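Local structure of amino Transferase (Eubacterium rectale, 3ELE) at residues A[130-135]-A[182-187]; A[221-226]-A[332-337]; A[157-162]-A[188-193]. The protein probably transfers amino groups between amino acids and 2-oxo acids, as a pyridoxal-5'-phosphate-dependent enzyme of the class I and II aminotransferase family. One frame throughout, in Å; residues are numbered along the deposited sequence.

Overall arrangement
Interaction 1 is the middle of the three contacts. It holds the cofactor directly, through Phe-134 and Asn-183. The centre of interaction 2 is about 11 Å from its centre, and that of interaction 3 about 12 Å. Loop 182-187 joins both neighbours. Gly-186 O is 3.0 Å from Gly-332 N of interaction 2, probably a hydrogen bond. Thr-187 OG1 is 2.6 Å from Phe-158 O of interaction 3, again a probable bond. Interactions 2 and 3 touch where Phe-337 CD2 meets Phe-158 CZ at 3.6 Å. The Phe-334 side chain lies about 7 Å from pyridoxal-5'-phosphate, and that of Tyr-189 about 11 Å.

Interaction 1: A[130-135]-A[182-187]; sequences IAPYFP and NNPSGT. With PLP (pyridoxal-5'-phosphate), chain E.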
loop_
_atom_site.group_PDB
_atom_site.type_symbol
_atom_site.label_atom_id
_atom_site.label_comp_id
_atom_site.label_asym_id
_atom_site.label_seq_id
_atom_site.Cartn_x
_atom_site.Cartn_y
_atom_site.Cartn_z
ATOM N N ILE A 130 8.894 13.980 18.845
ATOM C CA ILE A 130 9.792 15.013 19.373
ATOM C C ILE A 130 9.755 16.148 18.353
ATOM O O ILE A 130 10.164 15.955 17.204
ATOM C CB ILE A 130 11.258 14.491 19.560
ATOM C CG1 ILE A 130 11.296 13.157 20.322
ATOM C CG2 ILE A 130 12.130 15.518 20.313
ATOM C CD1 ILE A 130 10.712 13.223 21.695
ATOM N N ALA A 131 9.248 17.310 18.769
ATOM C CA ALA A 131 9.158 18.489 17.904
ATOM C C ALA A 131 10.569 19.056 17.599
ATOM O O ALA A 131 11.460 18.901 18.417
ATOM C CB ALA A 131 8.279 19.571 18.522
ATOM N N PRO A 132 10.792 19.637 16.395
ATOM C CA PRO A 132 9.830 19.757 15.306
ATOM C C PRO A 132 9.681 18.415 14.605
ATOM O O PRO A 132 10.668 17.672 14.498
ATOM C CB PRO A 132 10.462 20.792 14.398
ATOM C CG PRO A 132 11.931 20.578 14.579
ATOM C CD PRO A 132 12.099 20.215 16.018
ATOM N N TYR A 133 8.474 18.114 14.124
ATOM C CA TYR A 133 8.198 16.794 13.540
ATOM C C TYR A 133 7.355 16.803 12.261
ATOM O O TYR A 133 6.665 17.775 11.960
ATOM C CB TYR A 133 7.542 15.906 14.615
ATOM C CG TYR A 133 6.114 16.286 14.937
ATOM C CD1 TYR A 133 5.822 17.347 15.790
ATOM C CD2 TYR A 133 5.046 15.590 14.357
ATOM C CE1 TYR A 133 4.500 17.729 16.038
ATOM C CE2 TYR A 133 3.732 15.948 14.592
ATOM C CZ TYR A 133 3.453 17.006 15.443
ATOM O OH TYR A 133 2.137 17.306 15.657
ATOM N N PHE A 134 7.449 15.692 11.529
ATOM C CA PHE A 134 6.691 15.411 10.306
ATOM C C PHE A 134 5.191 15.284 10.673
ATOM O O PHE A 134 4.799 14.279 11.288
ATOM C CB PHE A 134 7.243 14.112 9.712
ATOM C CG PHE A 134 6.655 13.707 8.391
ATOM C CD1 PHE A 134 6.595 14.602 7.322
ATOM C CD2 PHE A 134 6.289 12.373 8.171
ATOM C CE1 PHE A 134 6.087 14.187 6.079
ATOM C CE2 PHE A 134 5.791 11.954 6.931
ATOM C CZ PHE A 134 5.680 12.866 5.889
ATOM N N PRO A 135 4.347 16.279 10.291
ATOM C CA PRO A 135 2.941 16.273 10.742
ATOM C C PRO A 135 2.091 15.061 10.382
ATOM O O PRO A 135 1.138 14.764 11.103
ATOM C CB PRO A 135 2.349 17.547 10.106
ATOM C CG PRO A 135 3.536 18.390 9.766
ATOM C CD PRO A 135 4.610 17.445 9.415
ATOM N N ASN A 182 16.627 14.404 10.477
ATOM C CA ASN A 182 15.278 14.943 10.723
ATOM C C ASN A 182 14.617 15.861 9.688
ATOM O O ASN A 182 15.235 16.788 9.162
ATOM C CB ASN A 182 15.336 15.726 12.050
ATOM C CG ASN A 182 13.940 16.111 12.621
ATOM O OD1 ASN A 182 13.539 17.273 12.568
ATOM N ND2 ASN A 182 13.246 15.152 13.197
ATOM N N ASN A 183 13.335 15.584 9.437
ATOM C CA ASN A 183 12.438 16.477 8.694
ATOM C C ASN A 183 11.540 17.015 9.839
ATOM O O ASN A 183 10.795 16.222 10.442
ATOM C CB ASN A 183 11.604 15.718 7.664
ATOM C CG ASN A 183 10.549 16.590 6.990
ATOM O OD1 ASN A 183 10.638 17.821 7.021
ATOM N ND2 ASN A 183 9.560 15.955 6.354
ATOM N N PRO A 184 11.499 18.344 10.050
ATOM C CA PRO A 184 12.048 19.480 9.285
ATOM C C PRO A 184 13.383 20.152 9.662
ATOM O O PRO A 184 13.857 20.997 8.880
ATOM C CB PRO A 184 10.942 20.500 9.485
ATOM C CG PRO A 184 10.634 20.367 10.860
ATOM C CD PRO A 184 10.786 18.879 11.216
ATOM N N SER A 185 13.970 19.802 10.805
ATOM C CA SER A 185 15.140 20.527 11.303
ATOM C C SER A 185 16.480 20.234 10.663
ATOM O O SER A 185 17.391 21.055 10.759
ATOM C CB SER A 185 15.301 20.322 12.806
ATOM O OG SER A 185 15.764 19.016 13.081
ATOM N N GLY A 186 16.617 19.056 10.060
ATOM C CA GLY A 186 17.898 18.584 9.552
ATOM C C GLY A 186 18.887 18.168 10.650
ATOM O O GLY A 186 20.066 17.952 10.373
ATOM N N THR A 187 18.409 18.028 11.898
ATOM C CA THR A 187 19.242 17.617 13.010
ATOM C C THR A 187 19.580 16.125 12.882
ATOM O O THR A 187 18.929 15.397 12.125
ATOM C CB THR A 187 18.554 17.867 14.375
ATOM O OG1 THR A 187 19.537 17.791 15.414
ATOM C CG2 THR A 187 17.400 16.853 14.632
HETATM N N1 PLP E . 9.305 10.226 7.086
HETATM C C2 PLP E . 9.776 11.528 6.899
HETATM C C2A PLP E . 10.384 12.257 8.054
HETATM C C3 PLP E . 9.706 12.134 5.627
HETATM O O3 PLP E . 10.183 13.408 5.431
HETATM C C4 PLP E . 9.120 11.445 4.540
HETATM C C4A PLP E . 8.682 12.301 3.366
HETATM O O4A PLP E . 7.574 12.839 3.376
HETATM C C5 PLP E . 8.648 10.114 4.757
HETATM C C6 PLP E . 8.742 9.516 6.038
HETATM C C5A PLP E . 7.975 9.295 3.676
HETATM O O4P PLP E . 8.855 8.498 2.947
HETATM P P PLP E . 8.217 7.484 1.869
HETATM O O1P PLP E . 9.044 6.232 1.800
HETATM O O2P PLP E . 8.282 8.113 0.507
HETATM O O3P PLP E . 6.802 7.134 2.194
HETATM O O HOH W 1 10.652 14.310 14.950
HETATM O O HOH W 2 9.933 14.192 12.084
#
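The Phe-134 ring meets the Asn-183 amide obliquely, and pyridoxal-5'-phosphate lies against both. One face of the ring carries the pyridine ring of the cofactor. Cofactor atom C3 sits 4.0 Å above the plane, over the centre of the Phe-134 ring. Phe-134 CG is anti to the backbone N (chi1 -176°), which carries the ring out over the cofactor. Asn-183 ND2 comes to 3.4 Å from Phe-134 CD1, with ring and amide planes 42° apart. The same ND2 donates to cofactor O3 at 2.8 Å. The Asn-183 amide is held from its other end too, because OD1 is bonded to Arg-372. An aromatic ring over the cofactor and an asparagine on its phenolic oxygen are also found in aspartate aminotransferase.

Behind this site two prolines pack, both preceded by cis peptide bonds. Pro-132 CB touches Pro-184 CG at 3.6 Å, and Pro-132 CG rests on Ser-185 CB. Ser-185 is fixed in turn by Asn-182. Asn-182 OD1 accepts from Ser-185 N, an Asx motif, and from Ser-185 OG, which comes in above the carbonyl plane at 2.9 Å. Two waters fill in between the loops. Water 2 takes the Phe-134 N-H and bonds Asn-183 O at 2.7 Å. Water 1 links Ile-130 O to Asn-182 ND2.

Loop 130-135 leads from strand 126-130 to helix 136-143, and loop 182-187 lies between strand 173-178 and helix 191-208. Phe-337 of strand 335-339 packs against both prolines.

Interaction 2: A[221-226]-A[332-337]; sequences REIVYD and GAFYMF
Ile-223 and Tyr-225 each form one hydrogen bond to Ala-333, and this is the tight part of the contact. Ala-333 N donates to Ile-223 O at 2.8 Å, with an N-H...O angle of 155°. Ile-223 is the centre of an inverse gamma turn. Tyr-225 OH donates to Ala-333 O at 2.6 Å, and this oxygen lies at the ring edge, near its plane. With CG beside the backbone N (chi1 -42°), the Tyr-225 ring passes along Gly-332 to get there. Gly-332 fits closely: its CA is 3.1 Å from Ile-223 O, and a side chain would run into that oxygen. Val-224 and Gly-332 form a single beta bridge, with their CA atoms 4.0 Å apart. Ile-223 CG2 lies 3.5 Å from Ala-333 O, while its CD1 reaches Phe-334 CE2 at 3.8 Å.

The other side is looser. Val-224 is partly exposed and turns its CB away from 332-337. Asp-226 is exposed and forms a salt bridge with Arg-313.

The contact ties the loop following cofactor-pocket residues Asp-217, Pro-219 and Tyr-220, off the seven-stranded mixed sheet, to the entry of strand 335-339 in the four-stranded antiparallel sheet. Helix 306-323 packs alongside, with Tyr-309 against Ile-223 and Tyr-225.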
loop_
_atom_site.group_PDB
_atom_site.type_symbol
_atom_site.label_atom_id
_atom_site.label_comp_id
_atom_site.label_asym_id
_atom_site.label_seq_id
_atom_site.Cartn_x
_atom_site.Cartn_y
_atom_site.Cartn_z
ATOM N N ARG A 221 18.667 8.558 6.393
ATOM C CA ARG A 221 19.891 7.960 6.968
ATOM C C ARG A 221 21.165 8.262 6.199
ATOM O O ARG A 221 22.148 8.674 6.810
ATOM C CB ARG A 221 19.729 6.432 7.187
ATOM C CG ARG A 221 21.055 5.689 7.565
ATOM C CD ARG A 221 20.825 4.287 8.074
ATOM N NE ARG A 221 20.462 4.327 9.484
ATOM C CZ ARG A 221 21.326 4.464 10.488
ATOM N NH1 ARG A 221 22.627 4.645 10.293
ATOM N NH2 ARG A 221 20.874 4.477 11.718
ATOM N N GLU A 222 21.137 8.088 4.869
ATOM C CA GLU A 222 22.327 8.329 4.030
ATOM C C GLU A 222 22.487 9.791 3.587
ATOM O O GLU A 222 23.533 10.131 3.043
ATOM C CB GLU A 222 22.387 7.400 2.815
ATOM C CG GLU A 222 22.481 5.904 3.152
ATOM C CD GLU A 222 21.180 5.297 3.619
ATOM O OE1 GLU A 222 20.099 5.779 3.182
ATOM O OE2 GLU A 222 21.241 4.342 4.436
ATOM N N ILE A 223 21.459 10.629 3.797
ATOM C CA ILE A 223 21.510 12.064 3.498
ATOM C C ILE A 223 22.032 12.740 4.765
ATOM O O ILE A 223 21.283 13.315 5.546
ATOM C CB ILE A 223 20.141 12.647 3.012
ATOM C CG1 ILE A 223 19.618 11.818 1.812
ATOM C CG2 ILE A 223 20.278 14.160 2.675
ATOM C CD1 ILE A 223 18.717 12.576 0.837
ATOM N N VAL A 224 23.339 12.601 4.964
ATOM C CA VAL A 224 24.053 13.151 6.127
ATOM C C VAL A 224 25.398 13.684 5.611
ATOM O O VAL A 224 25.953 13.131 4.657
ATOM C CB VAL A 224 24.179 12.108 7.289
ATOM C CG1 VAL A 224 24.946 10.861 6.849
ATOM C CG2 VAL A 224 24.823 12.749 8.542
ATOM N N TYR A 225 25.909 14.742 6.253
ATOM C CA TYR A 225 27.089 15.483 5.774
ATOM C C TYR A 225 28.231 15.546 6.771
ATOM O O TYR A 225 28.023 15.334 7.965
ATOM C CB TYR A 225 26.673 16.928 5.443
ATOM C CG TYR A 225 25.351 17.038 4.712
ATOM C CD1 TYR A 225 25.212 16.533 3.420
ATOM C CD2 TYR A 225 24.223 17.628 5.324
ATOM C CE1 TYR A 225 23.997 16.618 2.727
ATOM C CE2 TYR A 225 22.998 17.730 4.636
ATOM C CZ TYR A 225 22.890 17.217 3.330
ATOM O OH TYR A 225 21.687 17.268 2.640
ATOM N N ASP A 226 29.416 15.869 6.249
ATOM C CA ASP A 226 30.665 16.112 7.017
ATOM C C ASP A 226 31.145 14.947 7.902
ATOM O O ASP A 226 31.760 15.171 8.959
ATOM C CB ASP A 226 30.528 17.386 7.896
ATOM C CG ASP A 226 30.125 18.630 7.113
ATOM O OD1 ASP A 226 30.479 18.750 5.919
ATOM O OD2 ASP A 226 29.475 19.507 7.736
ATOM N N GLY A 332 21.972 16.657 8.497
ATOM C CA GLY A 332 21.367 15.694 7.578
ATOM C C GLY A 332 20.028 16.128 7.026
ATOM O O GLY A 332 19.536 17.203 7.372
ATOM N N ALA A 333 19.451 15.288 6.154
ATOM C CA ALA A 333 18.197 15.592 5.436
ATOM C C ALA A 333 18.424 16.794 4.472
ATOM O O ALA A 333 19.593 17.176 4.208
ATOM C CB ALA A 333 17.025 15.821 6.416
ATOM N N PHE A 334 17.354 17.350 3.907
ATOM C CA PHE A 334 17.486 18.493 2.970
ATOM C C PHE A 334 16.542 19.666 3.267
ATOM O O PHE A 334 16.003 20.314 2.364
ATOM C CB PHE A 334 17.515 18.046 1.497
ATOM C CG PHE A 334 16.453 17.035 1.104
ATOM C CD1 PHE A 334 15.087 17.301 1.279
ATOM C CD2 PHE A 334 16.823 15.855 0.436
ATOM C CE1 PHE A 334 14.113 16.377 0.854
ATOM C CE2 PHE A 334 15.855 14.932 -0.003
ATOM C CZ PHE A 334 14.506 15.186 0.210
ATOM N N TYR A 335 16.412 19.953 4.567
ATOM C CA TYR A 335 15.587 21.032 5.081
ATOM C C TYR A 335 16.430 21.912 6.005
ATOM O O TYR A 335 17.164 21.388 6.857
ATOM C CB TYR A 335 14.430 20.442 5.866
ATOM C CG TYR A 335 13.674 19.383 5.124
ATOM C CD1 TYR A 335 12.803 19.717 4.089
ATOM C CD2 TYR A 335 13.856 18.032 5.427
ATOM C CE1 TYR A 335 12.110 18.729 3.381
ATOM C CE2 TYR A 335 13.178 17.048 4.735
ATOM C CZ TYR A 335 12.302 17.399 3.709
ATOM O OH TYR A 335 11.618 16.428 3.032
HETATM N N MSE A 336 16.363 23.229 5.825
HETATM C CA MSE A 336 17.037 24.141 6.732
HETATM C C MSE A 336 15.995 24.813 7.631
HETATM O O MSE A 336 14.974 25.329 7.142
HETATM C CB MSE A 336 17.870 25.159 5.992
HETATM C CG MSE A 336 18.783 25.956 6.939
HETATM SE SE MSE A 336 20.103 26.861 5.996
HETATM C CE MSE A 336 21.096 25.347 5.418
ATOM N N PHE A 337 16.285 24.818 8.930
ATOM C CA PHE A 337 15.404 25.377 9.956
ATOM C C PHE A 337 15.981 26.760 10.303
ATOM O O PHE A 337 17.099 26.863 10.832
ATOM C CB PHE A 337 15.349 24.411 11.155
ATOM C CG PHE A 337 13.998 24.301 11.787
ATOM C CD1 PHE A 337 12.911 23.870 11.039
ATOM C CD2 PHE A 337 13.811 24.564 13.150
ATOM C CE1 PHE A 337 11.655 23.772 11.607
ATOM C CE2 PHE A 337 12.558 24.435 13.730
ATOM C CZ PHE A 337 11.485 24.021 12.957
#

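Interaction 3: A[157-162]-A[188-193]; sequences HFQIDF and VYSEET
Segment 157-162, the loop that runs into helix 162-167, passes the start of helix 191-208, with the CA atoms of Gln-159 and Tyr-189 5.9 Å apart. The motif is a helix N-terminus, with Ser-190 at the N-cap, gripped by a glutamine from a neighbouring loop. Gln-159 makes three hydrogen bonds. Its OE1 accepts from Ser-190 N at 3.2 Å and, in the carbonyl plane on a lone pair, from Thr-193 OG1 at a short 2.5 Å. Its NE2 donates to Val-188 O at 3.0 Å, with the acceptor near the amide plane. The chain bends at chi2 (-73°), which turns the amide toward the helix start. The partial positive charge of the helix start may favour OE1 here. With an alanine here, Ser-190 N, Thr-193 OG1 and Val-188 O would probably lose their shared partner, and the loop would be held less firmly to the helix.

The apolar half lies next to this amide. Ile-160 CG1 sits over one face of the Tyr-189 ring, 4.2 Å from its centroid, a CH-pi contact. The same carbon touches Thr-193 CG2. Phe-162 turns its edge to the helix: CZ is 3.4 Å from Thr-193 O, near the ring plane. Leu-197 and Leu-200 of the helix extend this packing. At the far end of the tyrosine, water 3 bonds both Gln-159 O, at 2.9 Å, and Tyr-189 OH, at 2.7 Å.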
loop_
_atom_site.group_PDB
_atom_site.type_symbol
_atom_site.label_atom_id
_atom_site.label_comp_id
_atom_site.label_asym_id
_atom_site.label_seq_id
_atom_site.Cartn_x
_atom_site.Cartn_y
_atom_site.Cartn_z
ATOM N N HIS A 157 19.810 23.090 20.651
ATOM C CA HIS A 157 20.592 22.126 19.821
ATOM C C HIS A 157 19.799 21.175 18.897
ATOM O O HIS A 157 20.419 20.471 18.106
ATOM C CB HIS A 157 21.471 21.268 20.751
ATOM C CG HIS A 157 22.435 22.062 21.574
ATOM N ND1 HIS A 157 23.607 22.574 21.057
ATOM C CD2 HIS A 157 22.400 22.434 22.876
ATOM C CE1 HIS A 157 24.253 23.229 22.007
ATOM N NE2 HIS A 157 23.540 23.163 23.119
ATOM N N PHE A 158 18.462 21.177 18.973
ATOM C CA PHE A 158 17.585 20.269 18.202
ATOM C C PHE A 158 17.880 18.774 18.418
ATOM O O PHE A 158 17.896 17.973 17.471
ATOM C CB PHE A 158 17.475 20.689 16.735
ATOM C CG PHE A 158 16.776 22.002 16.560
ATOM C CD1 PHE A 158 15.381 22.073 16.650
ATOM C CD2 PHE A 158 17.504 23.180 16.365
ATOM C CE1 PHE A 158 14.712 23.313 16.510
ATOM C CE2 PHE A 158 16.846 24.418 16.234
ATOM C CZ PHE A 158 15.450 24.480 16.304
ATOM N N GLN A 159 18.117 18.447 19.698
ATOM C CA GLN A 159 18.293 17.090 20.176
ATOM C C GLN A 159 16.962 16.797 20.911
ATOM O O GLN A 159 15.891 17.084 20.357
ATOM C CB GLN A 159 19.565 16.965 21.031
ATOM C CG GLN A 159 20.871 17.247 20.270
ATOM C CD GLN A 159 21.279 16.134 19.290
ATOM O OE1 GLN A 159 21.333 14.934 19.649
ATOM N NE2 GLN A 159 21.635 16.535 18.068
ATOM N N ILE A 160 17.002 16.265 22.127
ATOM C CA ILE A 160 15.781 15.937 22.870
ATOM C C ILE A 160 15.832 16.615 24.221
ATOM O O ILE A 160 16.856 16.587 24.880
ATOM C CB ILE A 160 15.632 14.406 23.056
ATOM C CG1 ILE A 160 15.568 13.707 21.674
ATOM C CG2 ILE A 160 14.395 14.078 23.916
ATOM C CD1 ILE A 160 15.370 12.186 21.717
ATOM N N ASP A 161 14.719 17.245 24.605
ATOM C CA ASP A 161 14.549 17.795 25.955
ATOM C C ASP A 161 14.078 16.579 26.760
ATOM O O ASP A 161 12.879 16.267 26.788
ATOM C CB ASP A 161 13.518 18.932 25.944
ATOM C CG ASP A 161 13.227 19.503 27.322
ATOM O OD1 ASP A 161 13.466 18.851 28.379
ATOM O OD2 ASP A 161 12.674 20.612 27.338
ATOM N N PHE A 162 15.026 15.893 27.399
ATOM C CA PHE A 162 14.724 14.676 28.178
ATOM C C PHE A 162 13.805 14.868 29.373
ATOM O O PHE A 162 13.066 13.941 29.705
ATOM C CB PHE A 162 15.998 13.922 28.570
ATOM C CG PHE A 162 16.710 13.325 27.393
ATOM C CD1 PHE A 162 16.160 12.218 26.719
ATOM C CD2 PHE A 162 17.894 13.893 26.910
ATOM C CE1 PHE A 162 16.788 11.669 25.606
ATOM C CE2 PHE A 162 18.531 13.352 25.791
ATOM C CZ PHE A 162 17.984 12.237 25.141
ATOM N N VAL A 188 20.635 15.712 13.577
ATOM C CA VAL A 188 21.052 14.317 13.639
ATOM C C VAL A 188 21.303 14.025 15.101
ATOM O O VAL A 188 22.137 14.691 15.717
ATOM C CB VAL A 188 22.309 14.013 12.812
ATOM C CG1 VAL A 188 22.794 12.565 13.068
ATOM C CG2 VAL A 188 22.042 14.207 11.350
ATOM N N TYR A 189 20.591 13.055 15.665
ATOM C CA TYR A 189 20.793 12.698 17.079
ATOM C C TYR A 189 22.136 11.999 17.288
ATOM O O TYR A 189 22.480 11.053 16.563
ATOM C CB TYR A 189 19.657 11.855 17.661
ATOM C CG TYR A 189 18.270 12.498 17.659
ATOM C CD1 TYR A 189 18.085 13.872 17.894
ATOM C CD2 TYR A 189 17.123 11.709 17.501
ATOM C CE1 TYR A 189 16.800 14.447 17.916
ATOM C CE2 TYR A 189 15.842 12.280 17.528
ATOM C CZ TYR A 189 15.688 13.648 17.736
ATOM O OH TYR A 189 14.429 14.201 17.753
ATOM N N SER A 190 22.916 12.522 18.236
ATOM C CA SER A 190 24.229 11.984 18.583
ATOM C C SER A 190 24.083 10.671 19.326
ATOM O O SER A 190 23.008 10.369 19.858
ATOM C CB SER A 190 24.974 12.963 19.502
ATOM O OG SER A 190 24.247 13.150 20.718
ATOM N N GLU A 191 25.181 9.922 19.405
ATOM C CA GLU A 191 25.225 8.678 20.181
ATOM C C GLU A 191 24.765 8.936 21.615
ATOM O O GLU A 191 24.009 8.132 22.180
ATOM C CB GLU A 191 26.638 8.085 20.208
ATOM C CG GLU A 191 26.688 6.696 20.808
ATOM C CD GLU A 191 28.084 6.102 20.911
ATOM O OE1 GLU A 191 29.046 6.835 21.262
ATOM O OE2 GLU A 191 28.190 4.873 20.702
ATOM N N GLU A 192 25.219 10.053 22.187
ATOM C CA GLU A 192 24.859 10.440 23.547
ATOM C C GLU A 192 23.334 10.597 23.687
ATOM O O GLU A 192 22.748 10.073 24.632
ATOM C CB GLU A 192 25.616 11.710 23.966
ATOM C CG GLU A 192 25.373 12.165 25.398
ATOM C CD GLU A 192 26.201 13.385 25.786
ATOM O OE1 GLU A 192 27.327 13.571 25.264
ATOM O OE2 GLU A 192 25.723 14.157 26.642
ATOM N N THR A 193 22.711 11.290 22.738
ATOM C CA THR A 193 21.248 11.467 22.718
ATOM C C THR A 193 20.521 10.118 22.610
ATOM O O THR A 193 19.578 9.863 23.361
ATOM C CB THR A 193 20.833 12.404 21.573
ATOM O OG1 THR A 193 21.374 13.696 21.836
ATOM C CG2 THR A 193 19.334 12.515 21.440
HETATM O O HOH W 3 14.632 16.906 17.791
#